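Local coordinates for GPI-anchored protein LLG1 (Arabidopsis thaliana, PDB 6A5D) that probably acts as a membrane-anchored co-receptor in a heterotypic receptor complex that perceives RALF peptides at the plant cell surface, at residues N29-N34 against F79-L84; T36-K41 against G86-G91; S40-P45 against K50-A55; F59-T64 against L104-G109. One frame throughout, in Å; residues are numbered along the deposited sequence.

How the interactions relate
Two of the four contacts are covalent. Interactions 3 and 4 are disulfides, and both use helix 49-60: one holds it near its start, the other near its C-terminal end. Interactions 1 and 2 are tyrosine contacts. They set the N-terminal loop and helix 36-39 against helix 74-86 and the loop after it. Interaction 3 is the most buried; the others are partly buried, and a carboxylate and a water lie beside the tyrosine hydroxyl in interaction 1. Interactions 2 and 3 are close neighbours and share Ser40 and Lys41. Interactions 1 and 4 lie across the chain's centre from each other, yet Met33 and Phe30 of the first touch Phe59 of the second.

Interaction 1. Residues N29-N34 against F79-L84; sequences NFEFMN and FSYINL. With NAG (2-acetamido-2-deoxy-beta-D-glucopyranose), chain C.
Tyr81 presents one ring face to the backbone of Glu31. Glu31 CA sits 3.6 Å from the centroid of the Tyr81 ring, only 11° off the ring normal. This is a CH-pi contact over the ring face. The Glu31 side chain then runs out over the hydroxyl end of the same ring. With CG anti to the backbone N (chi1 -178°) and the chain extended beyond it, CB and CG pass over CZ and OH; Glu31 CG comes to 3.4 Å from Tyr81 OH. The carboxylate and ring planes are nearly parallel, 9° apart. Water 1 lies in the ring plane at the Tyr81 edge, 2.7 Å from Tyr81 OH, and gives a weak bond to Glu31 OE2. Phe30 adds a lighter apolar touch, its CB 4.1 Å from Tyr81 CD2, while its own ring turns away to Phe59. The contact lays the N-terminal loop, with its 3-10 turn at 30-31, on helix 74-86 of this small, disulfide-stitched domain of helices and loops, without strands. Tyr85 follows on the same helix and binds Glu31 O through its hydroxyl. A serine in place of Tyr81 would probably strip the CH-pi surface from under Glu31 and cost the water its phenol partner. Glu31 CG also lies 3.8 Å above the plane of the Phe32 ring, toward its rim. Further along the loop, Asn34 carries the N-glycan, with ND2 bonded to NAG C1 at 1.4 Å, and its OD1 accepts from Thr36 N.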
loop_
_atom_site.group_PDB
_atom_site.type_symbol
_atom_site.label_atom_id
_atom_site.label_comp_id
_atom_site.label_asym_id
_atom_site.label_seq_id
_atom_site.Cartn_x
_atom_site.Cartn_y
_atom_site.Cartn_z
ATOM N N ASN A 29 -8.407 11.056 0.769
ATOM C CA ASN A 29 -8.584 11.088 2.226
ATOM C C ASN A 29 -8.287 9.717 2.837
ATOM O O ASN A 29 -9.167 9.000 3.319
ATOM C CB ASN A 29 -9.976 11.576 2.598
ATOM C CG ASN A 29 -10.049 12.082 4.028
ATOM O OD1 ASN A 29 -9.128 11.876 4.830
ATOM N ND2 ASN A 29 -11.156 12.736 4.361
ATOM N N PHE A 30 -6.997 9.375 2.838
ATOM C CA PHE A 30 -6.579 8.072 3.341
ATOM C C PHE A 30 -6.995 7.855 4.787
ATOM O O PHE A 30 -7.291 6.718 5.174
ATOM C CB PHE A 30 -5.069 7.909 3.174
ATOM C CG PHE A 30 -4.657 7.607 1.767
ATOM C CD1 PHE A 30 -4.915 6.366 1.240
ATOM C CD2 PHE A 30 -3.988 8.546 0.982
ATOM C CE1 PHE A 30 -4.549 6.048 -0.058
ATOM C CE2 PHE A 30 -3.615 8.241 -0.311
ATOM C CZ PHE A 30 -3.890 6.989 -0.837
ATOM N N GLU A 31 -7.077 8.931 5.580
ATOM C CA GLU A 31 -7.416 8.791 6.992
ATOM C C GLU A 31 -8.712 8.018 7.199
ATOM O O GLU A 31 -8.822 7.212 8.133
ATOM C CB GLU A 31 -7.527 10.161 7.655
ATOM C CG GLU A 31 -7.833 10.019 9.146
ATOM C CD GLU A 31 -7.900 11.330 9.887
ATOM O OE1 GLU A 31 -7.685 12.386 9.264
ATOM O OE2 GLU A 31 -8.136 11.284 11.121
ATOM N N PHE A 32 -9.691 8.223 6.323
ATOM C CA PHE A 32 -11.031 7.694 6.525
ATOM C C PHE A 32 -11.421 6.599 5.546
ATOM O O PHE A 32 -12.598 6.231 5.468
ATOM C CB PHE A 32 -12.063 8.825 6.567
ATOM C CG PHE A 32 -11.952 9.664 7.799
ATOM C CD1 PHE A 32 -12.354 9.153 9.024
ATOM C CD2 PHE A 32 -11.397 10.930 7.753
ATOM C CE1 PHE A 32 -12.244 9.908 10.174
ATOM C CE2 PHE A 32 -11.281 11.690 8.913
ATOM C CZ PHE A 32 -11.708 11.174 10.117
ATOM N N MET A 33 -10.463 6.059 4.810
ATOM C CA MET A 33 -10.750 4.964 3.905
ATOM C C MET A 33 -10.913 3.668 4.681
ATOM O O MET A 33 -10.663 3.583 5.891
ATOM C CB MET A 33 -9.648 4.828 2.858
ATOM C CG MET A 33 -9.685 5.994 1.899
ATOM S SD MET A 33 -8.386 5.980 0.638
ATOM C CE MET A 33 -8.763 4.459 -0.245
ATOM N N ASN A 34 -11.345 2.648 3.965
ATOM C CA ASN A 34 -11.634 1.356 4.556
ATOM C C ASN A 34 -10.482 0.416 4.243
ATOM O O ASN A 34 -10.240 0.093 3.079
ATOM C CB ASN A 34 -12.960 0.817 4.019
ATOM C CG ASN A 34 -13.421 -0.410 4.771
ATOM O OD1 ASN A 34 -12.619 -1.272 5.091
ATOM N ND2 ASN A 34 -14.711 -0.490 5.069
ATOM N N PHE A 79 0.901 5.024 3.541
ATOM C CA PHE A 79 1.638 4.048 4.337
ATOM C C PHE A 79 1.467 4.309 5.833
ATOM O O PHE A 79 1.363 3.367 6.633
ATOM C CB PHE A 79 3.111 4.040 3.930
ATOM C CG PHE A 79 3.374 3.308 2.638
ATOM C CD1 PHE A 79 3.140 1.941 2.548
ATOM C CD2 PHE A 79 3.900 3.971 1.537
ATOM C CE1 PHE A 79 3.403 1.242 1.374
ATOM C CE2 PHE A 79 4.160 3.286 0.346
ATOM C CZ PHE A 79 3.910 1.918 0.264
ATOM N N SER A 80 1.395 5.579 6.233
ATOM C CA SER A 80 1.228 5.876 7.652
ATOM C C SER A 80 -0.089 5.316 8.178
ATOM O O SER A 80 -0.131 4.747 9.275
ATOM C CB SER A 80 1.354 7.376 7.910
ATOM O OG SER A 80 0.177 8.065 7.541
ATOM N N TYR A 81 -1.159 5.390 7.382
ATOM C CA TYR A 81 -2.445 4.879 7.842
ATOM C C TYR A 81 -2.558 3.368 7.703
ATOM O O TYR A 81 -3.137 2.712 8.579
ATOM C CB TYR A 81 -3.614 5.577 7.142
ATOM C CG TYR A 81 -3.878 6.934 7.722
ATOM C CD1 TYR A 81 -4.332 7.063 9.032
ATOM C CD2 TYR A 81 -3.644 8.090 6.984
ATOM C CE1 TYR A 81 -4.546 8.305 9.585
ATOM C CE2 TYR A 81 -3.854 9.340 7.542
ATOM C CZ TYR A 81 -4.307 9.435 8.841
ATOM O OH TYR A 81 -4.541 10.668 9.415
ATOM N N ILE A 82 -2.015 2.786 6.632
ATOM C CA ILE A 82 -1.974 1.329 6.550
ATOM C C ILE A 82 -1.310 0.763 7.791
ATOM O O ILE A 82 -1.837 -0.143 8.449
ATOM C CB ILE A 82 -1.201 0.887 5.301
ATOM C CG1 ILE A 82 -1.981 1.245 4.044
ATOM C CG2 ILE A 82 -0.873 -0.601 5.394
ATOM C CD1 ILE A 82 -1.217 0.951 2.753
ATOM N N ASN A 83 -0.159 1.323 8.143
ATOM C CA ASN A 83 0.629 0.746 9.218
ATOM C C ASN A 83 -0.009 1.012 10.571
ATOM O O ASN A 83 0.080 0.168 11.474
ATOM C CB ASN A 83 2.040 1.310 9.151
ATOM C CG ASN A 83 2.760 0.926 7.865
ATOM O OD1 ASN A 83 2.362 -0.013 7.172
ATOM N ND2 ASN A 83 3.821 1.651 7.548
ATOM N N LEU A 84 -0.655 2.167 10.723
ATOM C CA LEU A 84 -1.345 2.491 11.966
ATOM C C LEU A 84 -2.554 1.588 12.184
ATOM O O LEU A 84 -2.689 0.943 13.231
ATOM C CB LEU A 84 -1.765 3.958 11.944
ATOM C CG LEU A 84 -2.644 4.347 13.129
ATOM C CD1 LEU A 84 -1.869 4.180 14.431
ATOM C CD2 LEU A 84 -3.138 5.777 12.958
HETATM C C1 NAG C . -15.216 -1.618 5.818
HETATM C C2 NAG C . -16.337 -1.137 6.768
HETATM C C3 NAG C . -17.026 -2.323 7.454
HETATM C C4 NAG C . -17.400 -3.405 6.452
HETATM C C5 NAG C . -16.171 -3.785 5.648
HETATM C C6 NAG C . -16.466 -4.850 4.624
HETATM C C7 NAG C . -16.078 1.063 7.872
HETATM C C8 NAG C . -15.443 1.781 9.023
HETATM N N2 NAG C . -15.798 -0.241 7.780
HETATM O O3 NAG C . -18.199 -1.849 8.107
HETATM O O4 NAG C . -17.930 -4.548 7.118
HETATM O O5 NAG C . -15.721 -2.626 4.937
HETATM O O6 NAG C . -15.283 -5.257 3.955
HETATM O O7 NAG C . -16.804 1.641 7.062
HETATM O O HOH W 1 -4.958 10.978 12.091
#

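Interaction 2. Residues T36-K41 against G86-G91; sequences TIITSK and GKYPPG. With FUC (alpha-L-fucopyranose), chain B.
Tyr88 pushes the hydroxyl end of its ring against helix 36-39, overlapping Ile38 and Thr39. Tyr88 OH comes to 3.3 Å from Thr39 CA. Ile38 reaches the ring obliquely with one methyl branch, CG2 lying 3.8 Å from Tyr88 CE2. That methyl stands anti to the backbone N, since CG1 takes the place beside it (chi1 -57°). Thr39 meets the tyrosine at about a right angle, and its CG2 also rests 3.9 Å from Gly86 CA. Gly86 O, two residues earlier in the chain than the tyrosine, stands 3.6 Å above the centre of the Tyr88 ring. A side chain at Gly86 would run into Tyr88 CE2, which makes glycine the fitting residue there. Phe93 meets the tyrosine edge-to-face from helix 92-99. The contact thus joins the short helix 36-39 to the loop between helices 74-86 and 92-99. On the glycan side, Thr36 O accepts twice. Ser40 OG, at 2.8 Å, and Ser40 N reach Thr36 O from opposite faces of the carbonyl plane. A valine in place of Ser40 would probably leave Thr36 O with the backbone N alone and lose the side-chain tie across this turn. The fucose packs close by, Ser40 OG being 3.6 Å from FUC O3. The tyrosine hydroxyl finds its polar mate in Cys42 O, just beyond the helix. One residue therefore brings apolar ring contacts to the helix and a hydrogen bond to the chain that leaves it.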
loop_
_atom_site.group_PDB
_atom_site.type_symbol
_atom_site.label_atom_id
_atom_site.label_comp_id
_atom_site.label_asym_id
_atom_site.label_seq_id
_atom_site.Cartn_x
_atom_site.Cartn_y
_atom_site.Cartn_z
ATOM N N THR A 36 -10.132 -2.735 5.414
ATOM C CA THR A 36 -10.456 -4.122 5.740
ATOM C C THR A 36 -9.981 -5.093 4.666
ATOM O O THR A 36 -9.632 -6.238 4.985
ATOM C CB THR A 36 -11.948 -4.265 6.046
ATOM O OG1 THR A 36 -12.279 -3.369 7.111
ATOM C CG2 THR A 36 -12.290 -5.692 6.478
ATOM N N ILE A 37 -9.919 -4.661 3.407
ATOM C CA ILE A 37 -9.391 -5.551 2.374
ATOM C C ILE A 37 -7.986 -6.027 2.737
ATOM O O ILE A 37 -7.622 -7.185 2.495
ATOM C CB ILE A 37 -9.453 -4.885 0.989
ATOM C CG1 ILE A 37 -9.093 -5.893 -0.091
ATOM C CG2 ILE A 37 -8.543 -3.647 0.927
ATOM C CD1 ILE A 37 -9.255 -5.344 -1.471
ATOM N N ILE A 38 -7.187 -5.153 3.357
ATOM C CA ILE A 38 -5.845 -5.548 3.790
ATOM C C ILE A 38 -5.886 -6.298 5.119
ATOM O O ILE A 38 -5.320 -7.395 5.245
ATOM C CB ILE A 38 -4.900 -4.334 3.866
ATOM C CG1 ILE A 38 -4.820 -3.595 2.524
ATOM C CG2 ILE A 38 -3.516 -4.803 4.343
ATOM C CD1 ILE A 38 -3.951 -2.351 2.559
ATOM N N THR A 39 -6.534 -5.720 6.141
ATOM C CA THR A 39 -6.442 -6.295 7.484
ATOM C C THR A 39 -7.118 -7.659 7.578
ATOM O O THR A 39 -6.709 -8.488 8.407
ATOM C CB THR A 39 -6.983 -5.340 8.559
ATOM O OG1 THR A 39 -8.370 -5.076 8.331
ATOM C CG2 THR A 39 -6.231 -4.030 8.551
ATOM N N SER A 40 -8.160 -7.902 6.773
ATOM C CA SER A 40 -8.837 -9.198 6.793
ATOM C C SER A 40 -8.007 -10.288 6.120
ATOM O O SER A 40 -8.175 -11.471 6.438
ATOM C CB SER A 40 -10.220 -9.088 6.152
ATOM O OG SER A 40 -10.134 -8.977 4.747
ATOM N N LYS A 41 -7.152 -9.924 5.154
ATOM C CA LYS A 41 -6.365 -10.906 4.412
ATOM C C LYS A 41 -4.923 -11.036 4.875
ATOM O O LYS A 41 -4.258 -12.005 4.497
ATOM C CB LYS A 41 -6.336 -10.618 2.903
ATOM C CG LYS A 41 -7.506 -11.169 2.124
ATOM C CD LYS A 41 -7.636 -10.477 0.784
ATOM C CE LYS A 41 -8.506 -11.310 -0.148
ATOM N NZ LYS A 41 -9.548 -10.519 -0.842
ATOM N N GLY A 86 -3.435 -1.195 10.701
ATOM C CA GLY A 86 -3.206 -2.623 10.607
ATOM C C GLY A 86 -2.118 -3.143 11.521
ATOM O O GLY A 86 -1.891 -4.357 11.602
ATOM N N LYS A 87 -1.436 -2.228 12.210
ATOM C CA LYS A 87 -0.303 -2.566 13.072
ATOM C C LYS A 87 0.784 -3.313 12.303
ATOM O O LYS A 87 1.303 -4.333 12.749
ATOM C CB LYS A 87 -0.729 -3.311 14.336
ATOM C CG LYS A 87 -1.674 -2.501 15.190
ATOM C CD LYS A 87 -3.111 -2.890 14.889
ATOM C CE LYS A 87 -4.043 -2.542 16.043
ATOM N NZ LYS A 87 -5.178 -3.508 16.117
ATOM N N TYR A 88 1.125 -2.785 11.108
ATOM C CA TYR A 88 2.098 -3.459 10.256
ATOM C C TYR A 88 3.463 -2.798 10.376
ATOM O O TYR A 88 3.552 -1.573 10.500
ATOM C CB TYR A 88 1.663 -3.369 8.793
ATOM C CG TYR A 88 0.386 -4.108 8.483
ATOM C CD1 TYR A 88 0.303 -5.481 8.641
ATOM C CD2 TYR A 88 -0.742 -3.425 8.019
ATOM C CE1 TYR A 88 -0.881 -6.164 8.366
ATOM C CE2 TYR A 88 -1.924 -4.098 7.740
ATOM C CZ TYR A 88 -1.983 -5.463 7.914
ATOM O OH TYR A 88 -3.138 -6.149 7.633
ATOM N N PRO A 89 4.530 -3.588 10.320
ATOM C CA PRO A 89 5.872 -3.015 10.281
ATOM C C PRO A 89 6.035 -2.128 9.061
ATOM O O PRO A 89 5.538 -2.457 7.972
ATOM C CB PRO A 89 6.776 -4.253 10.165
ATOM C CG PRO A 89 5.958 -5.373 10.740
ATOM C CD PRO A 89 4.531 -5.061 10.382
ATOM N N PRO A 90 6.731 -1.001 9.194
ATOM C CA PRO A 90 6.969 -0.148 8.024
ATOM C C PRO A 90 7.785 -0.903 6.986
ATOM O O PRO A 90 8.738 -1.609 7.312
ATOM C CB PRO A 90 7.753 1.040 8.598
ATOM C CG PRO A 90 8.399 0.493 9.852
ATOM C CD PRO A 90 7.398 -0.494 10.406
ATOM N N GLY A 91 7.388 -0.756 5.724
ATOM C CA GLY A 91 8.030 -1.443 4.629
ATOM C C GLY A 91 7.588 -2.877 4.401
ATOM O O GLY A 91 8.071 -3.507 3.448
HETATM C C1 FUC B . -15.671 -6.232 2.966
HETATM C C2 FUC B . -14.406 -6.535 2.159
HETATM C C3 FUC B . -13.373 -7.271 3.034
HETATM C C4 FUC B . -14.015 -8.525 3.637
HETATM C C5 FUC B . -15.272 -8.117 4.421
HETATM C C6 FUC B . -16.048 -9.277 5.031
HETATM O O2 FUC B . -13.880 -5.349 1.641
HETATM O O3 FUC B . -12.289 -7.672 2.214
HETATM O O4 FUC B . -14.383 -9.411 2.595
HETATM O O5 FUC B . -16.198 -7.413 3.560
#

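Interaction 3. Residues S40-P45 against K50-A55; sequences SKCKGP and KECCGA
Cys42 reaches across to helix 49-60 and ends in a disulfide with Cys52. From the backbone its CB heads toward the helix, and already lies 3.0 Å from Cys52 SG. SG stands anti to the backbone N (chi1 -178°), which turns the sulfur to the Cys52 side. At its tip, Cys42 SG is bonded to Cys52 SG at 2.0 Å. The same sulfur sits 3.1 Å from Cys52 CB. The torsion about the S-S bond is 95°, near the relaxed value, so the bridge is right-handed and shows no sign of strain there. On the helix side Cys52 SG swings beside its own backbone N, chi1 -72°. Tyr47 and Phe93 touch both cysteines, and Gln96 touches Cys52, which keeps the sulfurs buried. The residues one turn apart on this helix, Glu51 and Ala55, make the lighter contacts. Ala55 CB meets Lys41 CB at 4.2 Å, and Glu51 CB lies the same distance from Lys41 O. The ends of Lys41 and Glu51 both lead away from the contact. The bridge closes the loop that links helix 36-39 to helix 49-60. The next residue, Cys53, forms a second disulfide with Cys97 of helix 92-99, so adjacent cysteines tie this helix to two different parts of the fold. The link is covalent and sheltered by aromatic side chains. It thus fixes the spacing of loop and helix without relying on polar bonds between them, as suits a protein of the oxidising extracellular space.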
loop_
_atom_site.group_PDB
_atom_site.type_symbol
_atom_site.label_atom_id
_atom_site.label_comp_id
_atom_site.label_asym_id
_atom_site.label_seq_id
_atom_site.Cartn_x
_atom_site.Cartn_y
_atom_site.Cartn_z
ATOM N N SER A 40 -8.160 -7.902 6.773
ATOM C CA SER A 40 -8.837 -9.198 6.793
ATOM C C SER A 40 -8.007 -10.288 6.120
ATOM O O SER A 40 -8.175 -11.471 6.438
ATOM C CB SER A 40 -10.220 -9.088 6.152
ATOM O OG SER A 40 -10.134 -8.977 4.747
ATOM N N LYS A 41 -7.152 -9.924 5.154
ATOM C CA LYS A 41 -6.365 -10.906 4.412
ATOM C C LYS A 41 -4.923 -11.036 4.875
ATOM O O LYS A 41 -4.258 -12.005 4.497
ATOM C CB LYS A 41 -6.336 -10.618 2.903
ATOM C CG LYS A 41 -7.506 -11.169 2.124
ATOM C CD LYS A 41 -7.636 -10.477 0.784
ATOM C CE LYS A 41 -8.506 -11.310 -0.148
ATOM N NZ LYS A 41 -9.548 -10.519 -0.842
ATOM N N CYS A 42 -4.406 -10.073 5.628
ATOM C CA CYS A 42 -2.983 -10.003 5.933
ATOM C C CYS A 42 -2.818 -9.926 7.448
ATOM O O CYS A 42 -2.826 -8.838 8.023
ATOM C CB CYS A 42 -2.366 -8.796 5.227
ATOM S SG CYS A 42 -0.593 -8.649 5.504
ATOM N N LYS A 43 -2.675 -11.078 8.093
ATOM C CA LYS A 43 -2.632 -11.132 9.547
ATOM C C LYS A 43 -1.274 -11.657 9.978
ATOM O O LYS A 43 -0.713 -12.548 9.330
ATOM C CB LYS A 43 -3.758 -12.012 10.098
ATOM C CG LYS A 43 -5.139 -11.520 9.684
ATOM C CD LYS A 43 -6.261 -12.346 10.286
ATOM C CE LYS A 43 -7.608 -11.848 9.790
ATOM N NZ LYS A 43 -7.980 -10.499 10.294
ATOM N N GLY A 44 -0.745 -11.071 11.048
ATOM C CA GLY A 44 0.541 -11.447 11.607
ATOM C C GLY A 44 0.485 -12.375 12.802
ATOM O O GLY A 44 -0.596 -12.770 13.238
ATOM N N PRO A 45 1.660 -12.717 13.350
ATOM C CA PRO A 45 2.950 -12.134 12.963
ATOM C C PRO A 45 3.578 -12.764 11.709
ATOM O O PRO A 45 4.455 -12.154 11.100
ATOM C CB PRO A 45 3.828 -12.410 14.183
ATOM C CG PRO A 45 3.251 -13.640 14.776
ATOM C CD PRO A 45 1.776 -13.596 14.525
ATOM N N LYS A 50 2.419 -13.342 -0.392
ATOM C CA LYS A 50 1.664 -13.152 -1.625
ATOM C C LYS A 50 0.278 -12.580 -1.342
ATOM O O LYS A 50 -0.170 -11.645 -2.023
ATOM C CB LYS A 50 1.563 -14.468 -2.396
ATOM C CG LYS A 50 0.813 -14.335 -3.719
ATOM C CD LYS A 50 0.973 -15.570 -4.598
ATOM C CE LYS A 50 2.440 -15.878 -4.878
ATOM N NZ LYS A 50 2.642 -16.476 -6.232
ATOM N N GLU A 51 -0.415 -13.111 -0.334
ATOM C CA GLU A 51 -1.739 -12.587 -0.005
ATOM C C GLU A 51 -1.668 -11.151 0.499
ATOM O O GLU A 51 -2.520 -10.327 0.162
ATOM C CB GLU A 51 -2.440 -13.483 1.027
ATOM C CG GLU A 51 -2.911 -14.831 0.507
ATOM C CD GLU A 51 -1.774 -15.765 0.154
ATOM O OE1 GLU A 51 -1.941 -16.579 -0.770
ATOM O OE2 GLU A 51 -0.714 -15.656 0.786
ATOM N N CYS A 52 -0.618 -10.819 1.250
ATOM C CA CYS A 52 -0.466 -9.459 1.747
ATOM C C CYS A 52 -0.175 -8.495 0.613
ATOM O O CYS A 52 -0.771 -7.415 0.549
ATOM C CB CYS A 52 0.636 -9.406 2.806
ATOM S SG CYS A 52 0.195 -10.171 4.408
ATOM N N CYS A 53 0.741 -8.859 -0.291
ATOM C CA CYS A 53 1.016 -8.010 -1.442
ATOM C C CYS A 53 -0.226 -7.831 -2.303
ATOM O O CYS A 53 -0.531 -6.712 -2.728
ATOM C CB CYS A 53 2.165 -8.591 -2.261
ATOM S SG CYS A 53 2.493 -7.629 -3.730
ATOM N N GLY A 54 -0.963 -8.918 -2.561
ATOM C CA GLY A 54 -2.154 -8.800 -3.389
ATOM C C GLY A 54 -3.196 -7.880 -2.783
ATOM O O GLY A 54 -3.811 -7.083 -3.492
ATOM N N ALA A 55 -3.403 -7.973 -1.470
ATOM C CA ALA A 55 -4.393 -7.122 -0.812
ATOM C C ALA A 55 -3.961 -5.663 -0.849
ATOM O O ALA A 55 -4.790 -4.759 -1.039
ATOM C CB ALA A 55 -4.581 -7.587 0.630
#

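Interaction 4. Residues F59-T64 against L104-G109; sequences FACPYT and LECPAG
A disulfide joins the C-terminal end of helix 49-60 to the loop that follows helix 92-99, in a small helical domain held by several such bridges. Its sulfurs are Cys61 SG and Cys106 SG, bonded at 2.0 Å. The S-S torsion of -91° makes it a left-handed bridge with a relaxed geometry. Both cysteines place SG beside their own backbone N, each with chi1 -72°, and both CB atoms point into the contact. Cys61 sits in the 3-10 segment 61-62. Cys106 opens a type I beta turn that runs to Gly109, closed by Gly109 N to Cys106 O at 2.8 Å. The positive phi of Gly109 suits glycine, since a CB there would press on the preceding carbonyl. Nearby, Lys57 of helix 49-60 binds Glu105 O, a second tie between the same two parts. Leu112 packs on Cys106 from further along the loop. The bridge is also flanked by apolar groups from both segments. Pro107 CD lies 4.2 Å from Cys61 SG, and the methyl CG2 of Thr64 rests 3.7 Å from Cys106 SG.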
loop_
_atom_site.group_PDB
_atom_site.type_symbol
_atom_site.label_atom_id
_atom_site.label_comp_id
_atom_site.label_asym_id
_atom_site.label_seq_id
_atom_site.Cartn_x
_atom_site.Cartn_y
_atom_site.Cartn_z
ATOM N N PHE A 59 -5.876 -2.616 -2.695
ATOM C CA PHE A 59 -6.224 -1.381 -1.997
ATOM C C PHE A 59 -5.655 -0.158 -2.708
ATOM O O PHE A 59 -6.343 0.864 -2.850
ATOM C CB PHE A 59 -5.674 -1.422 -0.565
ATOM C CG PHE A 59 -5.910 -0.141 0.206
ATOM C CD1 PHE A 59 -7.080 0.026 0.940
ATOM C CD2 PHE A 59 -4.976 0.895 0.185
ATOM C CE1 PHE A 59 -7.307 1.210 1.644
ATOM C CE2 PHE A 59 -5.201 2.081 0.886
ATOM C CZ PHE A 59 -6.373 2.242 1.604
ATOM N N ALA A 60 -4.396 -0.241 -3.147
ATOM C CA ALA A 60 -3.605 0.937 -3.475
ATOM C C ALA A 60 -3.535 1.218 -4.964
ATOM O O ALA A 60 -3.438 2.378 -5.355
ATOM C CB ALA A 60 -2.176 0.782 -2.927
ATOM N N CYS A 61 -3.604 0.188 -5.796
ATOM C CA CYS A 61 -3.506 0.394 -7.235
ATOM C C CYS A 61 -4.542 1.356 -7.813
ATOM O O CYS A 61 -4.208 2.035 -8.800
ATOM C CB CYS A 61 -3.512 -0.950 -7.971
ATOM S SG CYS A 61 -1.971 -1.868 -7.754
ATOM N N PRO A 62 -5.764 1.480 -7.285
ATOM C CA PRO A 62 -6.668 2.508 -7.828
ATOM C C PRO A 62 -6.151 3.924 -7.652
ATOM O O PRO A 62 -6.700 4.845 -8.264
ATOM C CB PRO A 62 -8.007 2.263 -7.119
ATOM C CG PRO A 62 -7.889 0.945 -6.425
ATOM C CD PRO A 62 -6.441 0.552 -6.350
ATOM N N TYR A 63 -5.098 4.130 -6.860
ATOM C CA TYR A 63 -4.635 5.466 -6.508
ATOM C C TYR A 63 -3.231 5.757 -7.013
ATOM O O TYR A 63 -2.591 6.691 -6.526
ATOM C CB TYR A 63 -4.762 5.698 -4.997
ATOM C CG TYR A 63 -6.189 5.470 -4.567
ATOM C CD1 TYR A 63 -7.140 6.454 -4.776
ATOM C CD2 TYR A 63 -6.608 4.249 -4.031
ATOM C CE1 TYR A 63 -8.467 6.263 -4.441
ATOM C CE2 TYR A 63 -7.952 4.038 -3.698
ATOM C CZ TYR A 63 -8.869 5.055 -3.902
ATOM O OH TYR A 63 -10.210 4.910 -3.598
ATOM N N THR A 64 -2.743 4.991 -7.999
ATOM C CA THR A 64 -1.393 5.245 -8.502
ATOM C C THR A 64 -1.247 6.664 -9.046
ATOM O O THR A 64 -0.174 7.268 -8.908
ATOM C CB THR A 64 -0.965 4.217 -9.560
ATOM O OG1 THR A 64 -1.943 4.142 -10.612
ATOM C CG2 THR A 64 -0.798 2.856 -8.943
ATOM N N LEU A 104 6.492 -4.409 -7.405
ATOM C CA LEU A 104 5.508 -3.413 -6.995
ATOM C C LEU A 104 4.625 -2.950 -8.154
ATOM O O LEU A 104 3.953 -1.918 -8.040
ATOM C CB LEU A 104 6.194 -2.241 -6.282
ATOM C CG LEU A 104 6.442 -2.481 -4.785
ATOM C CD1 LEU A 104 7.459 -1.486 -4.252
ATOM C CD2 LEU A 104 5.120 -2.361 -4.029
ATOM N N GLU A 105 4.586 -3.714 -9.246
ATOM C CA GLU A 105 3.794 -3.340 -10.415
ATOM C C GLU A 105 2.320 -3.687 -10.224
ATOM O O GLU A 105 1.969 -4.816 -9.863
ATOM C CB GLU A 105 4.338 -4.044 -11.663
ATOM C CG GLU A 105 3.559 -3.741 -12.934
ATOM C CD GLU A 105 4.238 -4.272 -14.190
ATOM O OE1 GLU A 105 4.707 -5.431 -14.169
ATOM O OE2 GLU A 105 4.275 -3.540 -15.202
ATOM N N CYS A 106 1.459 -2.709 -10.484
ATOM C CA CYS A 106 0.027 -2.950 -10.526
ATOM C C CYS A 106 -0.326 -3.694 -11.808
ATOM O O CYS A 106 0.335 -3.524 -12.835
ATOM C CB CYS A 106 -0.709 -1.623 -10.488
ATOM S SG CYS A 106 -0.616 -0.842 -8.868
ATOM N N PRO A 107 -1.363 -4.533 -11.776
ATOM C CA PRO A 107 -1.676 -5.340 -12.968
ATOM C C PRO A 107 -1.995 -4.507 -14.195
ATOM O O PRO A 107 -1.721 -4.954 -15.317
ATOM C CB PRO A 107 -2.853 -6.222 -12.520
ATOM C CG PRO A 107 -3.322 -5.659 -11.230
ATOM C CD PRO A 107 -2.198 -4.889 -10.618
ATOM N N ALA A 108 -2.535 -3.300 -14.024
ATOM C CA ALA A 108 -2.761 -2.407 -15.157
ATOM C C ALA A 108 -1.492 -1.729 -15.661
ATOM O O ALA A 108 -1.555 -1.022 -16.673
ATOM C CB ALA A 108 -3.814 -1.347 -14.815
ATOM N N GLY A 109 -0.349 -1.918 -15.007
ATOM C CA GLY A 109 0.939 -1.491 -15.535
ATOM C C GLY A 109 1.688 -0.469 -14.703
ATOM O O GLY A 109 2.919 -0.366 -14.839
#